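PDB 6N2B: tapirin from Caldicellulosiruptor kristjanssonii, which probably binds cellulose through a C-terminal beta-helix domain that also carries a calcium ion, and so may help cells adhere to cellulose. Local coordinates for residues A[247-252]-A[410-415]; A[267-272]-A[291-296]; A[312-317]-A[328-333]. All coordinates share one frame; numbering follows the deposited sequence.

Contact 1 (A[247-252]-A[410-415]); sequences NLICKG and DDIKNF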
ATOM      1  N   ASN A 247      -5.856  -2.027   4.701  1.00 16.21           N
ATOM      2  CA  ASN A 247      -6.213  -1.485   3.398  1.00 24.13           C
ATOM      3  C   ASN A 247      -5.024  -0.752   2.783  1.00 25.55           C
ATOM      4  O   ASN A 247      -4.169  -0.211   3.494  1.00 25.55           O
ATOM      5  CB  ASN A 247      -7.441  -0.540   3.495  1.00 20.49           C
ATOM      6  CG  ASN A 247      -8.583  -1.132   4.340  1.00 26.99           C
ATOM      7  OD1 ASN A 247      -9.254  -2.079   3.920  1.00 32.42           O
ATOM      8  ND2 ASN A 247      -8.814  -0.564   5.519  1.00 20.46           N
ATOM      9  N   LEU A 248      -4.965  -0.761   1.450  1.00 18.87           N
ATOM     10  CA  LEU A 248      -4.055   0.089   0.686  1.00 15.61           C
ATOM     11  C   LEU A 248      -4.920   0.787  -0.348  1.00 19.40           C
ATOM     12  O   LEU A 248      -5.289   0.171  -1.346  1.00 25.55           O
ATOM     13  CB  LEU A 248      -2.948  -0.713   0.020  1.00 14.49           C
ATOM     14  CG  LEU A 248      -1.787   0.040  -0.649  1.00 17.38           C
ATOM     15  CD1 LEU A 248      -0.666  -0.913  -0.921  1.00 17.31           C
ATOM     16  CD2 LEU A 248      -2.161   0.728  -1.956  1.00 19.57           C
ATOM     17  N   ILE A 249      -5.237   2.056  -0.127  1.00 17.89           N
ATOM     18  CA  ILE A 249      -6.068   2.828  -1.050  1.00 23.00           C
ATOM     19  C   ILE A 249      -5.200   3.846  -1.779  1.00 16.94           C
ATOM     20  O   ILE A 249      -4.558   4.694  -1.149  1.00 18.07           O
ATOM     21  CB  ILE A 249      -7.217   3.539  -0.326  1.00 21.20           C
ATOM     22  CG1 ILE A 249      -8.185   2.516   0.270  1.00 14.94           C
ATOM     23  CG2 ILE A 249      -7.889   4.515  -1.284  1.00 16.06           C
ATOM     24  CD1 ILE A 249      -9.184   3.104   1.214  1.00 11.54           C
ATOM     25  N   CYS A 250      -5.194   3.787  -3.101  1.00 16.02           N
ATOM     26  CA  CYS A 250      -4.476   4.774  -3.893  1.00 19.52           C
ATOM     27  C   CYS A 250      -5.460   5.463  -4.819  1.00 21.16           C
ATOM     28  O   CYS A 250      -6.055   4.815  -5.686  1.00 22.17           O
ATOM     29  CB  CYS A 250      -3.350   4.154  -4.710  1.00 18.98           C
ATOM     30  SG  CYS A 250      -2.638   5.397  -5.825  1.00 17.96           S
ATOM     31  N   LYS A 251      -5.628   6.769  -4.645  1.00 20.62           N
ATOM     32  CA  LYS A 251      -6.580   7.496  -5.464  1.00 21.79           C
ATOM     33  C   LYS A 251      -5.909   8.300  -6.574  1.00 26.25           C
ATOM     34  O   LYS A 251      -6.593   9.034  -7.292  1.00 25.27           O
ATOM     35  CB  LYS A 251      -7.459   8.365  -4.573  1.00 19.26           C
ATOM     36  CG  LYS A 251      -8.389   7.498  -3.721  1.00 25.90           C
ATOM     37  CD  LYS A 251      -9.695   8.190  -3.360  1.00 36.92           C
ATOM     38  CE  LYS A 251     -10.744   8.142  -4.468  1.00 31.84           C
ATOM     39  NZ  LYS A 251     -12.101   8.525  -3.949  1.00 25.50           N
ATOM     40  N   GLY A 252      -4.594   8.130  -6.763  1.00 26.49           N
ATOM     41  CA  GLY A 252      -3.872   8.711  -7.876  1.00 24.35           C
ATOM     42  C   GLY A 252      -3.679   7.769  -9.060  1.00 30.58           C
ATOM     43  O   GLY A 252      -4.246   6.670  -9.122  1.00 23.34           O
ATOM     44  N   ASP A 410     -17.557   1.430  -5.317  1.00 32.04           N
ATOM     45  CA  ASP A 410     -18.124   2.758  -5.504  1.00 35.30           C
ATOM     46  C   ASP A 410     -17.953   3.596  -4.246  1.00 30.57           C
ATOM     47  O   ASP A 410     -17.588   4.774  -4.331  1.00 30.20           O
ATOM     48  CB  ASP A 410     -19.591   2.664  -5.920  1.00 37.66           C
ATOM     49  CG  ASP A 410     -19.759   2.329  -7.402  1.00 42.35           C
ATOM     50  OD1 ASP A 410     -18.810   2.563  -8.187  1.00 41.29           O
ATOM     51  OD2 ASP A 410     -20.840   1.825  -7.781  1.00 48.80           O
ATOM     52  N   ASP A 411     -18.156   2.984  -3.075  1.00 24.32           N
ATOM     53  CA  ASP A 411     -17.952   3.666  -1.799  1.00 25.44           C
ATOM     54  C   ASP A 411     -16.626   4.413  -1.756  1.00 29.94           C
ATOM     55  O   ASP A 411     -16.560   5.573  -1.330  1.00 37.15           O
ATOM     56  CB  ASP A 411     -17.998   2.654  -0.656  1.00 31.97           C
ATOM     57  CG  ASP A 411     -19.381   2.128  -0.395  1.00 38.90           C
ATOM     58  OD1 ASP A 411     -20.363   2.689  -0.941  1.00 47.86           O
ATOM     59  OD2 ASP A 411     -19.477   1.142   0.364  1.00 37.94           O
ATOM     60  N   ILE A 412     -15.551   3.753  -2.174  1.00 29.06           N
ATOM     61  CA  ILE A 412     -14.226   4.357  -2.093  1.00 29.92           C
ATOM     62  C   ILE A 412     -14.023   5.360  -3.217  1.00 29.86           C
ATOM     63  O   ILE A 412     -13.543   6.478  -2.991  1.00 30.35           O
ATOM     64  CB  ILE A 412     -13.147   3.260  -2.094  1.00 29.91           C
ATOM     65  CG1 ILE A 412     -13.254   2.457  -0.784  1.00 22.56           C
ATOM     66  CG2 ILE A 412     -11.768   3.872  -2.313  1.00 19.01           C
ATOM     67  CD1 ILE A 412     -12.264   1.346  -0.646  1.00 16.90           C
ATOM     68  N   LYS A 413     -14.401   4.983  -4.442  1.00 30.20           N
ATOM     69  CA  LYS A 413     -14.380   5.928  -5.555  1.00 31.17           C
ATOM     70  C   LYS A 413     -15.128   7.213  -5.210  1.00 36.72           C
ATOM     71  O   LYS A 413     -14.749   8.302  -5.660  1.00 36.94           O
ATOM     72  CB  LYS A 413     -14.992   5.265  -6.789  1.00 33.73           C
ATOM     73  CG  LYS A 413     -14.453   5.747  -8.130  1.00 24.39           C
ATOM     74  CD  LYS A 413     -15.426   5.404  -9.247  1.00 38.70           C
ATOM     75  CE  LYS A 413     -15.186   3.997  -9.823  1.00 46.29           C
ATOM     76  NZ  LYS A 413     -14.152   3.972 -10.906  1.00 47.48           N
ATOM     77  N   ASN A 414     -16.176   7.109  -4.400  1.00 34.17           N
ATOM     78  CA  ASN A 414     -17.049   8.233  -4.116  1.00 34.03           C
ATOM     79  C   ASN A 414     -16.639   9.007  -2.878  1.00 36.76           C
ATOM     80  O   ASN A 414     -17.259  10.033  -2.581  1.00 42.73           O
ATOM     81  CB  ASN A 414     -18.498   7.756  -3.951  1.00 34.23           C
ATOM     82  CG  ASN A 414     -19.169   7.434  -5.285  1.00 37.17           C
ATOM     83  OD1 ASN A 414     -18.791   7.972  -6.330  1.00 35.40           O
ATOM     84  ND2 ASN A 414     -20.173   6.559  -5.250  1.00 34.14           N
ATOM     85  N   PHE A 415     -15.623   8.554  -2.152  1.00 34.43           N
ATOM     86  CA  PHE A 415     -15.212   9.222  -0.922  1.00 35.25           C
ATOM     87  C   PHE A 415     -14.152  10.271  -1.241  1.00 38.81           C
ATOM     88  O   PHE A 415     -13.109   9.949  -1.831  1.00 33.00           O
ATOM     89  CB  PHE A 415     -14.687   8.211   0.093  1.00 35.45           C
ATOM     90  CG  PHE A 415     -14.575   8.757   1.475  1.00 36.15           C
ATOM     91  CD1 PHE A 415     -15.668   8.764   2.322  1.00 34.74           C
ATOM     92  CD2 PHE A 415     -13.377   9.276   1.930  1.00 30.65           C
ATOM     93  CE1 PHE A 415     -15.562   9.270   3.604  1.00 34.62           C
ATOM     94  CE2 PHE A 415     -13.268   9.785   3.210  1.00 27.59           C
ATOM     95  CZ  PHE A 415     -14.361   9.782   4.047  1.00 25.11           C
TER

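Contact 2 (A[267-272]-A[291-296]); sequences KEIMYI and ANKIYT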
ATOM      1  N   LYS A 267      -5.305  -7.349   3.979  1.00 25.03           N
ATOM      2  CA  LYS A 267      -6.314  -8.158   4.651  1.00 18.46           C
ATOM      3  C   LYS A 267      -7.713  -7.852   4.168  1.00 22.82           C
ATOM      4  O   LYS A 267      -8.568  -8.738   4.173  1.00 34.13           O
ATOM      5  CB  LYS A 267      -6.238  -7.947   6.152  1.00 18.23           C
ATOM      6  CG  LYS A 267      -5.025  -8.605   6.740  1.00 21.81           C
ATOM      7  CD  LYS A 267      -4.715  -8.037   8.089  1.00 24.30           C
ATOM      8  CE  LYS A 267      -5.725  -8.483   9.124  1.00 19.77           C
ATOM      9  NZ  LYS A 267      -5.745  -7.502  10.254  1.00 33.82           N
ATOM     10  N   GLU A 268      -7.975  -6.615   3.752  1.00 27.56           N
ATOM     11  CA  GLU A 268      -9.303  -6.240   3.301  1.00 29.56           C
ATOM     12  C   GLU A 268      -9.178  -5.713   1.889  1.00 27.65           C
ATOM     13  O   GLU A 268      -9.029  -6.502   0.943  1.00 29.06           O
ATOM     14  CB  GLU A 268      -9.956  -5.276   4.300  1.00 30.61           C
ATOM     15  CG  GLU A 268     -10.313  -5.925   5.664  1.00 33.76           C
ATOM     16  CD  GLU A 268     -11.122  -7.239   5.537  1.00 53.59           C
ATOM     17  OE1 GLU A 268     -11.868  -7.403   4.534  1.00 54.41           O
ATOM     18  OE2 GLU A 268     -11.020  -8.106   6.451  1.00 42.77           O
ATOM     19  N   ILE A 269      -9.209  -4.396   1.674  1.00 19.34           N
ATOM     20  CA  ILE A 269      -9.355  -3.825   0.337  1.00 21.61           C
ATOM     21  C   ILE A 269      -8.048  -3.190  -0.122  1.00 19.74           C
ATOM     22  O   ILE A 269      -7.457  -2.369   0.590  1.00 17.11           O
ATOM     23  CB  ILE A 269     -10.498  -2.797   0.287  1.00 27.32           C
ATOM     24  CG1 ILE A 269     -11.850  -3.510   0.404  1.00 25.00           C
ATOM     25  CG2 ILE A 269     -10.407  -1.965  -0.993  1.00 15.82           C
ATOM     26  CD1 ILE A 269     -12.858  -2.816   1.303  1.00 17.06           C
ATOM     27  N   MET A 270      -7.613  -3.561  -1.322  1.00 17.64           N
ATOM     28  CA  MET A 270      -6.614  -2.815  -2.078  1.00 25.29           C
ATOM     29  C   MET A 270      -7.335  -2.122  -3.227  1.00 17.23           C
ATOM     30  O   MET A 270      -7.739  -2.770  -4.198  1.00 18.71           O
ATOM     31  CB  MET A 270      -5.506  -3.730  -2.588  1.00 24.76           C
ATOM     32  CG  MET A 270      -4.367  -3.014  -3.280  1.00 15.16           C
ATOM     33  SD  MET A 270      -3.115  -4.224  -3.755  1.00 26.36           S
ATOM     34  CE  MET A 270      -1.704  -3.150  -3.951  1.00 28.27           C
ATOM     35  N   TYR A 271      -7.519  -0.815  -3.103  1.00 17.95           N
ATOM     36  CA  TYR A 271      -8.188  -0.012  -4.117  1.00 23.71           C
ATOM     37  C   TYR A 271      -7.129   0.690  -4.959  1.00 19.21           C
ATOM     38  O   TYR A 271      -6.322   1.465  -4.434  1.00 18.40           O
ATOM     39  CB  TYR A 271      -9.147   1.000  -3.474  1.00 21.00           C
ATOM     40  CG  TYR A 271      -9.888   1.895  -4.457  1.00 19.12           C
ATOM     41  CD1 TYR A 271      -9.241   2.959  -5.084  1.00 22.64           C
ATOM     42  CD2 TYR A 271     -11.233   1.677  -4.760  1.00 23.06           C
ATOM     43  CE1 TYR A 271      -9.903   3.786  -5.985  1.00 24.89           C
ATOM     44  CE2 TYR A 271     -11.913   2.504  -5.657  1.00 26.90           C
ATOM     45  CZ  TYR A 271     -11.235   3.559  -6.266  1.00 27.91           C
ATOM     46  OH  TYR A 271     -11.868   4.391  -7.155  1.00 26.17           O
ATOM     47  N   ILE A 272      -7.152   0.440  -6.256  1.00 16.90           N
ATOM     48  CA  ILE A 272      -6.211   1.045  -7.185  1.00 22.07           C
ATOM     49  C   ILE A 272      -7.019   1.873  -8.175  1.00 27.17           C
ATOM     50  O   ILE A 272      -7.635   1.325  -9.101  1.00 28.68           O
ATOM     51  CB  ILE A 272      -5.362  -0.005  -7.900  1.00 23.82           C
ATOM     52  CG1 ILE A 272      -4.662  -0.892  -6.863  1.00 24.31           C
ATOM     53  CG2 ILE A 272      -4.384   0.662  -8.853  1.00 23.36           C
ATOM     54  CD1 ILE A 272      -3.736  -0.151  -5.915  1.00 17.22           C
ATOM     55  N   ALA A 291      -3.561 -10.813  -1.197  1.00 18.65           N
ATOM     56  CA  ALA A 291      -4.549  -9.778  -0.986  1.00 20.94           C
ATOM     57  C   ALA A 291      -5.927 -10.402  -0.963  1.00 27.21           C
ATOM     58  O   ALA A 291      -6.200 -11.381  -1.661  1.00 28.54           O
ATOM     59  CB  ALA A 291      -4.478  -8.689  -2.057  1.00 18.10           C
ATOM     60  N   ASN A 292      -6.782  -9.836  -0.124  1.00 25.86           N
ATOM     61  CA  ASN A 292      -8.154 -10.311  -0.032  1.00 23.24           C
ATOM     62  C   ASN A 292      -8.950  -9.848  -1.248  1.00 24.17           C
ATOM     63  O   ASN A 292      -9.314 -10.652  -2.109  1.00 27.29           O
ATOM     64  CB  ASN A 292      -8.769  -9.824   1.280  1.00 25.69           C
ATOM     65  CG  ASN A 292     -10.153 -10.365   1.503  1.00 28.58           C
ATOM     66  OD1 ASN A 292     -10.555 -11.339   0.866  1.00 33.78           O
ATOM     67  ND2 ASN A 292     -10.901  -9.736   2.400  1.00 33.72           N
ATOM     68  N   LYS A 293      -9.210  -8.548  -1.348  1.00 27.25           N
ATOM     69  CA  LYS A 293      -9.920  -7.970  -2.483  1.00 27.86           C
ATOM     70  C   LYS A 293      -9.035  -6.924  -3.151  1.00 22.20           C
ATOM     71  O   LYS A 293      -8.417  -6.099  -2.473  1.00 20.44           O
ATOM     72  CB  LYS A 293     -11.253  -7.360  -2.037  1.00 24.08           C
ATOM     73  CG  LYS A 293     -11.956  -8.153  -0.945  1.00 26.51           C
ATOM     74  CD  LYS A 293     -13.299  -7.550  -0.571  1.00 27.58           C
ATOM     75  CE  LYS A 293     -13.883  -8.219   0.673  1.00 34.13           C
ATOM     76  NZ  LYS A 293     -15.354  -7.988   0.800  1.00 39.92           N
ATOM     77  N   ILE A 294      -8.950  -6.986  -4.474  1.00 15.08           N
ATOM     78  CA  ILE A 294      -8.207  -6.028  -5.276  1.00 20.17           C
ATOM     79  C   ILE A 294      -9.163  -5.395  -6.271  1.00 24.61           C
ATOM     80  O   ILE A 294      -9.968  -6.098  -6.898  1.00 26.96           O
ATOM     81  CB  ILE A 294      -7.043  -6.694  -6.037  1.00 22.05           C
ATOM     82  CG1 ILE A 294      -6.063  -7.357  -5.072  1.00 18.98           C
ATOM     83  CG2 ILE A 294      -6.357  -5.679  -6.959  1.00 17.13           C
ATOM     84  CD1 ILE A 294      -4.878  -7.995  -5.775  1.00 13.89           C
ATOM     85  N   TYR A 295      -9.074  -4.077  -6.428  1.00 23.49           N
ATOM     86  CA  TYR A 295      -9.748  -3.394  -7.524  1.00 26.19           C
ATOM     87  C   TYR A 295      -8.743  -2.511  -8.245  1.00 22.96           C
ATOM     88  O   TYR A 295      -7.950  -1.816  -7.604  1.00 28.59           O
ATOM     89  CB  TYR A 295     -10.946  -2.542  -7.042  1.00 19.10           C
ATOM     90  CG  TYR A 295     -11.437  -1.537  -8.080  1.00 34.96           C
ATOM     91  CD1 TYR A 295     -12.357  -1.908  -9.064  1.00 37.03           C
ATOM     92  CD2 TYR A 295     -10.971  -0.222  -8.090  1.00 32.31           C
ATOM     93  CE1 TYR A 295     -12.800  -0.999 -10.030  1.00 29.40           C
ATOM     94  CE2 TYR A 295     -11.408   0.685  -9.048  1.00 33.56           C
ATOM     95  CZ  TYR A 295     -12.323   0.288 -10.013  1.00 37.10           C
ATOM     96  OH  TYR A 295     -12.754   1.185 -10.966  1.00 37.28           O
ATOM     97  N   THR A 296      -8.764  -2.548  -9.573  1.00 26.28           N
ATOM     98  CA  THR A 296      -8.085  -1.538 -10.379  1.00 31.23           C
ATOM     99  C   THR A 296      -9.062  -0.903 -11.361  1.00 31.02           C
ATOM    100  O   THR A 296     -10.059  -1.511 -11.766  1.00 25.67           O
ATOM    101  CB  THR A 296      -6.899  -2.092 -11.178  1.00 25.23           C
ATOM    102  OG1 THR A 296      -7.366  -2.580 -12.442  1.00 33.78           O
ATOM    103  CG2 THR A 296      -6.205  -3.202 -10.433  1.00 23.78           C
TER

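Contact 3 (A[312-317]-A[328-333]); sequences NEIYSD and FEIGSI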
ATOM      1  N   ASN A 312      -7.982 -13.083  -3.549  1.00 25.60           N
ATOM      2  CA  ASN A 312      -9.186 -13.884  -3.402  1.00 25.89           C
ATOM      3  C   ASN A 312     -10.316 -13.354  -4.270  1.00 27.69           C
ATOM      4  O   ASN A 312     -11.086 -14.136  -4.835  1.00 22.52           O
ATOM      5  CB  ASN A 312      -9.617 -13.927  -1.944  1.00 25.20           C
ATOM      6  CG  ASN A 312     -10.322 -15.211  -1.612  1.00 41.79           C
ATOM      7  OD1 ASN A 312      -9.740 -16.297  -1.724  1.00 51.88           O
ATOM      8  ND2 ASN A 312     -11.593 -15.107  -1.223  1.00 36.70           N
ATOM      9  N   GLU A 313     -10.453 -12.030  -4.351  1.00 28.32           N
ATOM     10  CA  GLU A 313     -11.347 -11.368  -5.288  1.00 23.50           C
ATOM     11  C   GLU A 313     -10.507 -10.375  -6.059  1.00 27.46           C
ATOM     12  O   GLU A 313      -9.612  -9.749  -5.483  1.00 30.07           O
ATOM     13  CB  GLU A 313     -12.497 -10.648  -4.586  1.00 15.45           C
ATOM     14  CG  GLU A 313     -12.971 -11.349  -3.333  1.00 19.50           C
ATOM     15  CD  GLU A 313     -14.224 -10.724  -2.712  1.00 32.53           C
ATOM     16  OE1 GLU A 313     -14.786  -9.760  -3.291  1.00 25.18           O
ATOM     17  OE2 GLU A 313     -14.646 -11.211  -1.631  1.00 32.04           O
ATOM     18  N   ILE A 314     -10.771 -10.253  -7.363  1.00 25.19           N
ATOM     19  CA  ILE A 314     -10.081  -9.285  -8.218  1.00 22.71           C
ATOM     20  C   ILE A 314     -11.110  -8.684  -9.163  1.00 18.32           C
ATOM     21  O   ILE A 314     -11.827  -9.413  -9.850  1.00 22.43           O
ATOM     22  CB  ILE A 314      -8.899  -9.917  -8.994  1.00 18.74           C
ATOM     23  CG1 ILE A 314      -8.421  -9.018 -10.140  1.00 23.97           C
ATOM     24  CG2 ILE A 314      -9.258 -11.273  -9.546  1.00 19.56           C
ATOM     25  CD1 ILE A 314      -7.763  -7.734  -9.691  1.00 18.40           C
ATOM     26  N   TYR A 315     -11.206  -7.363  -9.178  1.00 17.89           N
ATOM     27  CA  TYR A 315     -12.102  -6.656 -10.081  1.00 21.36           C
ATOM     28  C   TYR A 315     -11.300  -5.615 -10.832  1.00 21.39           C
ATOM     29  O   TYR A 315     -10.521  -4.877 -10.222  1.00 24.08           O
ATOM     30  CB  TYR A 315     -13.246  -5.983  -9.326  1.00 22.54           C
ATOM     31  CG  TYR A 315     -13.941  -6.894  -8.345  1.00 20.72           C
ATOM     32  CD1 TYR A 315     -14.905  -7.789  -8.773  1.00 24.32           C
ATOM     33  CD2 TYR A 315     -13.628  -6.865  -6.992  1.00 19.26           C
ATOM     34  CE1 TYR A 315     -15.554  -8.635  -7.870  1.00 25.66           C
ATOM     35  CE2 TYR A 315     -14.274  -7.693  -6.088  1.00 21.94           C
ATOM     36  CZ  TYR A 315     -15.230  -8.584  -6.535  1.00 21.09           C
ATOM     37  OH  TYR A 315     -15.867  -9.426  -5.659  1.00 21.69           O
ATOM     38  N   SER A 316     -11.480  -5.546 -12.147  1.00 17.71           N
ATOM     39  CA  SER A 316     -10.650  -4.629 -12.911  1.00 22.57           C
ATOM     40  C   SER A 316     -11.381  -4.119 -14.140  1.00 27.30           C
ATOM     41  O   SER A 316     -11.862  -4.905 -14.962  1.00 26.63           O
ATOM     42  CB  SER A 316      -9.343  -5.287 -13.331  1.00 18.65           C
ATOM     43  OG  SER A 316      -8.525  -4.329 -13.970  1.00 24.14           O
ATOM     44  N   ASP A 317     -11.446  -2.798 -14.257  1.00 28.87           N
ATOM     45  CA  ASP A 317     -11.988  -2.129 -15.430  1.00 27.94           C
ATOM     46  C   ASP A 317     -11.004  -2.121 -16.600  1.00 34.07           C
ATOM     47  O   ASP A 317     -11.292  -1.499 -17.631  1.00 36.41           O
ATOM     48  CB  ASP A 317     -12.400  -0.700 -15.064  1.00 24.20           C
ATOM     49  CG  ASP A 317     -13.629  -0.657 -14.157  1.00 35.73           C
ATOM     50  OD1 ASP A 317     -14.293  -1.704 -14.004  1.00 41.75           O
ATOM     51  OD2 ASP A 317     -13.943   0.418 -13.597  1.00 37.26           O
ATOM     52  N   PHE A 328      -0.053 -15.893 -10.848  1.00 27.40           N
ATOM     53  CA  PHE A 328      -1.217 -15.202 -10.316  1.00 28.57           C
ATOM     54  C   PHE A 328      -2.330 -16.207 -10.066  1.00 27.53           C
ATOM     55  O   PHE A 328      -2.756 -16.892 -10.999  1.00 28.62           O
ATOM     56  CB  PHE A 328      -1.675 -14.113 -11.279  1.00 18.14           C
ATOM     57  CG  PHE A 328      -2.888 -13.391 -10.817  1.00 24.10           C
ATOM     58  CD1 PHE A 328      -3.059 -13.101  -9.476  1.00 21.35           C
ATOM     59  CD2 PHE A 328      -3.867 -13.005 -11.723  1.00 23.29           C
ATOM     60  CE1 PHE A 328      -4.187 -12.441  -9.047  1.00 27.40           C
ATOM     61  CE2 PHE A 328      -4.995 -12.336 -11.301  1.00 18.94           C
ATOM     62  CZ  PHE A 328      -5.158 -12.045  -9.967  1.00 20.99           C
ATOM     63  N   GLU A 329      -2.815 -16.282  -8.823  1.00 22.17           N
ATOM     64  CA  GLU A 329      -3.897 -17.187  -8.443  1.00 24.27           C
ATOM     65  C   GLU A 329      -5.122 -16.409  -7.980  1.00 26.93           C
ATOM     66  O   GLU A 329      -5.005 -15.499  -7.154  1.00 24.82           O
ATOM     67  CB  GLU A 329      -3.477 -18.128  -7.320  1.00 37.61           C
ATOM     68  CG  GLU A 329      -2.162 -18.842  -7.517  1.00 36.36           C
ATOM     69  CD  GLU A 329      -2.012 -19.987  -6.530  1.00 48.55           C
ATOM     70  OE1 GLU A 329      -2.721 -19.973  -5.487  1.00 39.77           O
ATOM     71  OE2 GLU A 329      -1.205 -20.903  -6.812  1.00 48.09           O
ATOM     72  N   ILE A 330      -6.294 -16.797  -8.476  1.00 17.12           N
ATOM     73  CA  ILE A 330      -7.561 -16.226  -8.046  1.00 14.23           C
ATOM     74  C   ILE A 330      -8.263 -17.232  -7.145  1.00 22.49           C
ATOM     75  O   ILE A 330      -8.620 -18.332  -7.588  1.00 32.85           O
ATOM     76  CB  ILE A 330      -8.439 -15.852  -9.243  1.00 21.05           C
ATOM     77  CG1 ILE A 330      -7.687 -14.885 -10.157  1.00 23.70           C
ATOM     78  CG2 ILE A 330      -9.755 -15.247  -8.762  1.00 21.06           C
ATOM     79  CD1 ILE A 330      -8.375 -14.656 -11.464  1.00 20.18           C
ATOM     80  N   GLY A 331      -8.486 -16.849  -5.885  1.00 27.31           N
ATOM     81  CA  GLY A 331      -8.966 -17.802  -4.899  1.00 24.33           C
ATOM     82  C   GLY A 331     -10.464 -17.996  -4.887  1.00 27.21           C
ATOM     83  O   GLY A 331     -10.942 -19.080  -4.537  1.00 28.67           O
ATOM     84  N   SER A 332     -11.225 -16.979  -5.286  1.00 28.31           N
ATOM     85  CA  SER A 332     -12.674 -17.084  -5.197  1.00 22.48           C
ATOM     86  C   SER A 332     -13.425 -16.465  -6.383  1.00 26.70           C
ATOM     87  O   SER A 332     -14.333 -17.106  -6.924  1.00 24.96           O
ATOM     88  CB  SER A 332     -13.145 -16.473  -3.883  1.00 24.20           C
ATOM     89  OG  SER A 332     -14.541 -16.613  -3.740  1.00 35.60           O
ATOM     90  N   ILE A 333     -13.094 -15.242  -6.807  1.00 31.61           N
ATOM     91  CA  ILE A 333     -13.851 -14.614  -7.898  1.00 34.45           C
ATOM     92  C   ILE A 333     -12.996 -13.583  -8.626  1.00 30.39           C
ATOM     93  O   ILE A 333     -12.134 -12.927  -8.034  1.00 32.03           O
ATOM     94  CB  ILE A 333     -15.170 -13.989  -7.376  1.00 23.68           C
ATOM     95  CG1 ILE A 333     -16.095 -13.636  -8.533  1.00 24.92           C
ATOM     96  CG2 ILE A 333     -14.882 -12.775  -6.544  1.00 25.61           C
ATOM     97  CD1 ILE A 333     -17.506 -13.292  -8.087  1.00 33.93           C
TER

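Contact 1 (A[247-252]-A[410-415])
The flat groups K251 meets are carbonyls, and its NZ lies out of the plane of each main acceptor: 16° from that of I412 and 25° from that of F415. The F415 ring leads away from 247-252 and meets F417 edge to face. The contact joins a strand of the parallel beta-helix to the short helix 408-413, which returns along the outside of the coils. K251 sits just past the end of strand 240-250. Its CG is anti to its carbonyl carbon, and the chain bends at chi3 (81°), which brings the ammonium up to the C-terminal end of the helix. NZ donates to I412 O at 2.7 Å and to F415 O at 2.7 Å. A third, weak bond runs from NZ to K413 O at 3.2 Å. The carbonyls at this helix end probably carry partial negative charge, which suits a lysine there. I412 O has a second donor, F415 N, so the chain leaving the helix is tied to the same acceptor. The K413 side chain points away from 247-252, and its NZ bonds Y295 OH instead. Beside the lysine grip the contact is apolar. I249 and I412 reach toward each other tip to tip. Side chains of I269 and Y271, on the next strand, and W201 also touch I412, so the helix rests on more than one coil. I249 CG2 is 4.1 Å from I412 CG2. I249 CD1 is 4.0 Å from I412 CD1.

Contact 2 (A[267-272]-A[291-296])
I272 N donates to Y295 O at 2.7 Å, the shortest hydrogen bond between the two segments. Y295 N in turn donates to M270 O at 2.9 Å. M270 N bonds K293 O, and K293 N bonds E268 O. The strands 269-272 and 293-296 run 7° apart and in the same direction. They are equivalent strands of two successive coils of the parallel beta-helix, so the residues pair in register: I269 with K293, M270 with I294, Y271 with Y295, I272 with T296. The two tyrosines lie side by side and point the same way. Y295 CD2 sits over one face of the Y271 ring, offset toward the rim, 3.8 Å from Y271 CE2. The ring planes are 35° apart. Their hydroxyls go to different partners: Y271 OH to Q273, Y295 OH to D317 and K413. On the other face of the sheet, M270 CB packs 4.4 Å from I294 CG1. At the corner before the strands, with CG anti to the backbone N (chi1 -175°), the N292 amide lies beside the E268 carboxylate. Its ND2 makes two weak bonds, to K267 O at 3.1 Å and to E268 OE1 at 3.3 Å.

Contact 3 (A[312-317]-A[328-333])
The segments meet through one parallel bridge, E313 with I333, just after the chain turns a corner at G331 and S332. This is a corner of the parallel beta-helix: 328-330 belongs to one face and I333 starts the next, beside the strand 314-316 of the preceding coil. N312 O takes I333 N at 3.0 Å and, weakly, S332 N. I314 N donates to I333 O at 3.1 Å. The N312 amide lies along the corner, with OD1 3.6 Å from G331 CA and ND2 near S332 CB; it also touches N292 one coil back. Replacing N312 with an alanine removes this amide, which would probably uncover the G331 and S332 corner and leave N292 without this neighbour. I314 points toward 328-333. Its chi1 of 165° puts CG1 anti to the backbone N and CG2 between the backbone N and the carbonyl carbon, and CG2 is the branch that touches F328 and I330. That methyl reaches the edge of the F328 ring at CZ, and it lies 4.0 Å from I330 CG1, the two isoleucines crossing at about a right angle. M301 touches both I314 and F328. The opposite side of the strand carries E313 and Y315. Y315 OH donates to E313 OE1, meeting it from above the carboxylate plane, while the edge of the tyrosine ring faces that oxygen. I333 CG2 packs against both residues, 3.7 Å from E313 CB and 3.6 Å from Y315 OH.

Overall arrangement
Contacts 2 and 3 join successive coils of the beta-helix, and contact 1 brings a later helix against the outside of the same row of strands. Contact 2 is the most buried; contacts 1 and 3 are partly buried. Contact 2 rests on regular backbone bonding and a side-by-side tyrosine pair, contact 3 on a single bridge beside a corner, contact 1 on a lysine at a helix end beside an isoleucine pair. Strands 240-250 and 269-272 are neighbours, as are 293-296 and 314-316, so contact 2 lies between the others. Y271 packs on K413, and T296 OG1 is hydrogen-bonded to S316 OG. All three lie away from the calcium site.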